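Beta-d-glucoside glucohydrolase (PDB 3ZZ1) probably hydrolyses terminal, non-reducing beta-D-glucosyl residues with release of beta-D-glucose, as a secreted family 3 glycosidase of cellulose degradation. Local coordinates at residues L334-D337 with A338-L341; W459-G462 with N463-V466. All blocks are in the same frame, centred on the assembly; numbering follows the deposited sequence.

Contact 1 of 2, residues L334-D337 with A338-L341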
loop_
_atom_site.group_PDB
_atom_site.type_symbol
_atom_site.label_atom_id
_atom_site.label_comp_id
_atom_site.label_asym_id
_atom_site.label_seq_id
_atom_site.Cartn_x
_atom_site.Cartn_y
_atom_site.Cartn_z
ATOM N N LEU A 334 -9.616 -9.113 16.239
ATOM C CA LEU A 334 -9.945 -10.386 15.589
ATOM C C LEU A 334 -10.780 -11.288 16.483
ATOM O O LEU A 334 -11.689 -11.976 16.010
ATOM C CB LEU A 334 -8.667 -11.129 15.173
ATOM C CG LEU A 334 -7.798 -10.546 14.053
ATOM C CD1 LEU A 334 -6.517 -11.367 13.903
ATOM C CD2 LEU A 334 -8.551 -10.469 12.728
ATOM N N LYS A 335 -10.454 -11.290 17.771
ATOM C CA LYS A 335 -11.166 -12.099 18.747
ATOM C C LYS A 335 -11.338 -11.300 20.030
ATOM O O LYS A 335 -10.393 -10.676 20.512
ATOM C CB LYS A 335 -10.384 -13.381 19.027
ATOM C CG LYS A 335 -11.206 -14.531 19.565
ATOM C CD LYS A 335 -10.285 -15.607 20.113
ATOM C CE LYS A 335 -10.939 -16.978 20.117
ATOM N NZ LYS A 335 -12.057 -17.065 21.078
ATOM N N ASN A 336 -12.553 -11.314 20.570
ATOM C CA ASN A 336 -12.830 -10.659 21.840
ATOM C C ASN A 336 -13.873 -11.435 22.634
ATOM O O ASN A 336 -14.982 -10.957 22.878
ATOM C CB ASN A 336 -13.253 -9.200 21.629
ATOM C CG ASN A 336 -13.255 -8.391 22.925
ATOM O OD1 ASN A 336 -13.944 -7.375 23.028
ATOM N ND2 ASN A 336 -12.489 -8.842 23.911
ATOM N N ASP A 337 -13.491 -12.646 23.026
ATOM C CA ASP A 337 -14.345 -13.530 23.807
ATOM C C ASP A 337 -14.489 -13.015 25.231
ATOM O O ASP A 337 -13.556 -12.412 25.775
ATOM C CB ASP A 337 -13.768 -14.949 23.816
ATOM C CG ASP A 337 -14.278 -15.798 22.660
ATOM O OD1 ASP A 337 -14.742 -15.241 21.635
ATOM O OD2 ASP A 337 -14.207 -17.044 22.781
ATOM N N ALA A 338 -15.661 -13.256 25.817
ATOM C CA ALA A 338 -15.989 -12.846 27.187
ATOM C C ALA A 338 -15.848 -11.342 27.418
ATOM O O ALA A 338 -15.848 -10.880 28.560
ATOM C CB ALA A 338 -15.156 -13.638 28.211
ATOM N N ASN A 339 -15.734 -10.590 26.324
ATOM C CA ASN A 339 -15.488 -9.147 26.369
ATOM C C ASN A 339 -14.409 -8.728 27.379
ATOM O O ASN A 339 -14.601 -7.800 28.169
ATOM C CB ASN A 339 -16.802 -8.381 26.567
ATOM C CG ASN A 339 -17.684 -8.414 25.329
ATOM O OD1 ASN A 339 -17.284 -7.957 24.256
ATOM N ND2 ASN A 339 -18.886 -8.960 25.469
ATOM N N ILE A 340 -13.278 -9.431 27.338
ATOM C CA ILE A 340 -12.098 -9.089 28.134
ATOM C C ILE A 340 -11.572 -7.694 27.758
ATOM O O ILE A 340 -11.000 -6.988 28.594
ATOM C CB ILE A 340 -10.987 -10.171 27.987
ATOM C CG1 ILE A 340 -9.890 -9.990 29.043
ATOM C CG2 ILE A 340 -10.416 -10.192 26.565
ATOM C CD1 ILE A 340 -8.854 -11.105 29.063
ATOM N N LEU A 341 -11.775 -7.318 26.496
ATOM C CA LEU A 341 -11.479 -5.968 26.019
ATOM C C LEU A 341 -12.781 -5.181 25.848
ATOM O O LEU A 341 -13.782 -5.741 25.412
ATOM C CB LEU A 341 -10.696 -6.008 24.699
ATOM C CG LEU A 341 -9.237 -6.472 24.735
ATOM C CD1 LEU A 341 -8.642 -6.417 23.344
ATOM C CD2 LEU A 341 -8.411 -5.634 25.694
#
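Asn336 and Leu341 form the close-packed part of this local contact, where the chain doubles back on itself just after a strand. With its CG anti to the backbone N (chi1 -167°), Asn336 extends its flat amide to the returning chain. There CG lies 3.9 Å from CB of Leu341 and 3.7 Å from the carbonyl O of Leu341, and the amide also borders CG2 of Ile340. The amide of Asn339 comes up to the same group from the turn, its plane 83° from that of Asn336, so the two amides do not stack. The reversal itself is a beta turn from Asp337 to Ile340: Ala338 and Asn339 both have positive phi, and N of Ile340 gives a weak but fairly straight hydrogen bond to O of Asp337 (3.4 Å, 163°). This turn follows the edge strand 332-336 of the mixed sheet in the family 3 C-terminal domain. A classic beta bulge lies earlier in that strand, with Leu334 and Lys335 both facing Val500. The chain leaving the turn packs on strands 476-482 and 497-502, Ile340 on Ile477 and Ala499, buried Leu341 on Ile477 and Val501. The outer flank faces solvent: Ala338, Asn339 and Asp337 are exposed, and Lys335 reaches out along a nearly extended chain that turns only at its last torsion, bringing NZ into a salt bridge with OD2 of Asp337 (2.7 Å).

Contact 2 of 2, residues W459-G462 with N463-V466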
loop_
_atom_site.group_PDB
_atom_site.type_symbol
_atom_site.label_atom_id
_atom_site.label_comp_id
_atom_site.label_asym_id
_atom_site.label_seq_id
_atom_site.Cartn_x
_atom_site.Cartn_y
_atom_site.Cartn_z
ATOM N N TRP A 459 7.410 -15.057 14.349
ATOM C CA TRP A 459 8.850 -15.079 14.563
ATOM C C TRP A 459 9.159 -15.300 16.043
ATOM O O TRP A 459 8.259 -15.242 16.888
ATOM C CB TRP A 459 9.461 -13.754 14.113
ATOM C CG TRP A 459 9.607 -13.585 12.622
ATOM C CD1 TRP A 459 8.749 -14.022 11.652
ATOM C CD2 TRP A 459 10.663 -12.893 11.940
ATOM N NE1 TRP A 459 9.213 -13.661 10.407
ATOM C CE2 TRP A 459 10.383 -12.963 10.553
ATOM C CE3 TRP A 459 11.821 -12.225 12.365
ATOM C CZ2 TRP A 459 11.224 -12.396 9.587
ATOM C CZ3 TRP A 459 12.658 -11.660 11.402
ATOM C CH2 TRP A 459 12.349 -11.750 10.027
ATOM N N HIS A 460 10.433 -15.551 16.347
ATOM C CA HIS A 460 10.924 -15.636 17.729
ATOM C C HIS A 460 10.119 -16.587 18.613
ATOM O O HIS A 460 9.895 -16.301 19.796
ATOM C CB HIS A 460 10.940 -14.255 18.392
ATOM C CG HIS A 460 11.604 -13.192 17.579
ATOM N ND1 HIS A 460 12.869 -13.336 17.050
ATOM C CD2 HIS A 460 11.189 -11.953 17.231
ATOM C CE1 HIS A 460 13.197 -12.235 16.400
ATOM N NE2 HIS A 460 12.195 -11.381 16.494
ATOM N N ASN A 461 9.675 -17.699 18.035
ATOM C CA ASN A 461 8.985 -18.745 18.789
ATOM C C ASN A 461 7.678 -18.262 19.432
ATOM O O ASN A 461 7.281 -18.734 20.501
ATOM C CB ASN A 461 9.930 -19.328 19.850
ATOM C CG ASN A 461 10.071 -20.828 19.736
ATOM O OD1 ASN A 461 10.435 -21.349 18.675
ATOM N ND2 ASN A 461 9.799 -21.536 20.832
ATOM N N GLY A 462 7.020 -17.318 18.760
ATOM C CA GLY A 462 5.790 -16.696 19.247
ATOM C C GLY A 462 4.687 -17.663 19.628
ATOM O O GLY A 462 4.002 -17.461 20.632
ATOM N N ASN A 463 4.515 -18.714 18.832
ATOM C CA ASN A 463 3.508 -19.731 19.119
ATOM C C ASN A 463 3.749 -20.411 20.466
ATOM O O ASN A 463 2.821 -20.550 21.259
ATOM C CB ASN A 463 3.422 -20.763 17.987
ATOM C CG ASN A 463 2.513 -20.316 16.851
ATOM O OD1 ASN A 463 1.697 -19.402 17.006
ATOM N ND2 ASN A 463 2.640 -20.969 15.704
ATOM N N ALA A 464 4.997 -20.803 20.722
ATOM C CA ALA A 464 5.374 -21.451 21.981
ATOM C C ALA A 464 5.342 -20.470 23.153
ATOM O O ALA A 464 5.088 -20.863 24.297
ATOM C CB ALA A 464 6.745 -22.095 21.862
ATOM N N LEU A 465 5.601 -19.195 22.865
ATOM C CA LEU A 465 5.510 -18.160 23.886
ATOM C C LEU A 465 4.066 -18.005 24.368
ATOM O O LEU A 465 3.823 -17.919 25.569
ATOM C CB LEU A 465 6.075 -16.823 23.382
ATOM C CG LEU A 465 6.157 -15.651 24.376
ATOM C CD1 LEU A 465 7.059 -15.960 25.581
ATOM C CD2 LEU A 465 6.646 -14.405 23.659
ATOM N N VAL A 466 3.121 -17.989 23.429
ATOM C CA VAL A 466 1.697 -17.864 23.755
ATOM C C VAL A 466 1.201 -19.107 24.499
ATOM O O VAL A 466 0.445 -18.993 25.470
ATOM C CB VAL A 466 0.835 -17.570 22.489
ATOM C CG1 VAL A 466 -0.654 -17.561 22.821
ATOM C CG2 VAL A 466 1.229 -16.233 21.877
#
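Two backbone carbonyls, those of Asn461 and Gly462, accept the amides of Leu465 and Val466 and mark where a loop becomes a helix. Trp459 opens the approach: O of Trp459 lies 3.1 Å from N of Gly462, which donates to it and closes a type I' beta turn, while CB of Trp459 lies 4.0 Å above one face of the His460 imidazole, offset toward the rim. His460 follows with positive phi and psi, as this turn requires, and its NE2 is satisfied by a hydrogen bond with O of Asp374. Asn461, again with positive phi, occupies the N-cap position of helix 462-472, yet its side chain makes no capping bond. With chi1 at -125°, away from a staggered value, the amide instead turns its ND2 to the methyl of Ala464, 3.3 Å from CB. The backbone of Asn461 does the helical work, for O of Asn461 accepts N of Leu465 at 2.9 Å. Gly462 begins the helix and is buried. O of Gly462 receives N of Val466 at 3.0 Å, and CG2 of Val466, placed beside its own backbone N, rests 3.3 Å from that same oxygen. Leu465 and Val466 then pack on Val433 of strand 430-437, holding this helical turn against the sheet.

In the fold
Contacts 1 and 2 lie around one mixed six-stranded sheet of the family 3 C-terminal domain. Their centres are 21 Å apart and their nearest atoms about 10 Å apart, so they do not touch. Contact 1 takes in the end of edge strand 332-336 and the turn after it, whereas contact 2 starts helix 462-472, which packs against the sheet and links the neighbouring parallel strands 430-437 and 476-482 in a beta-alpha-beta unit. The sheet joins them indirectly: residues 338-341 pack on Ile477 of strand 476-482, and residues 463-466 pack on Val433 of the adjacent strand. Their centres lie about 29 Å and 28 Å from the centre of the chain, on the same side.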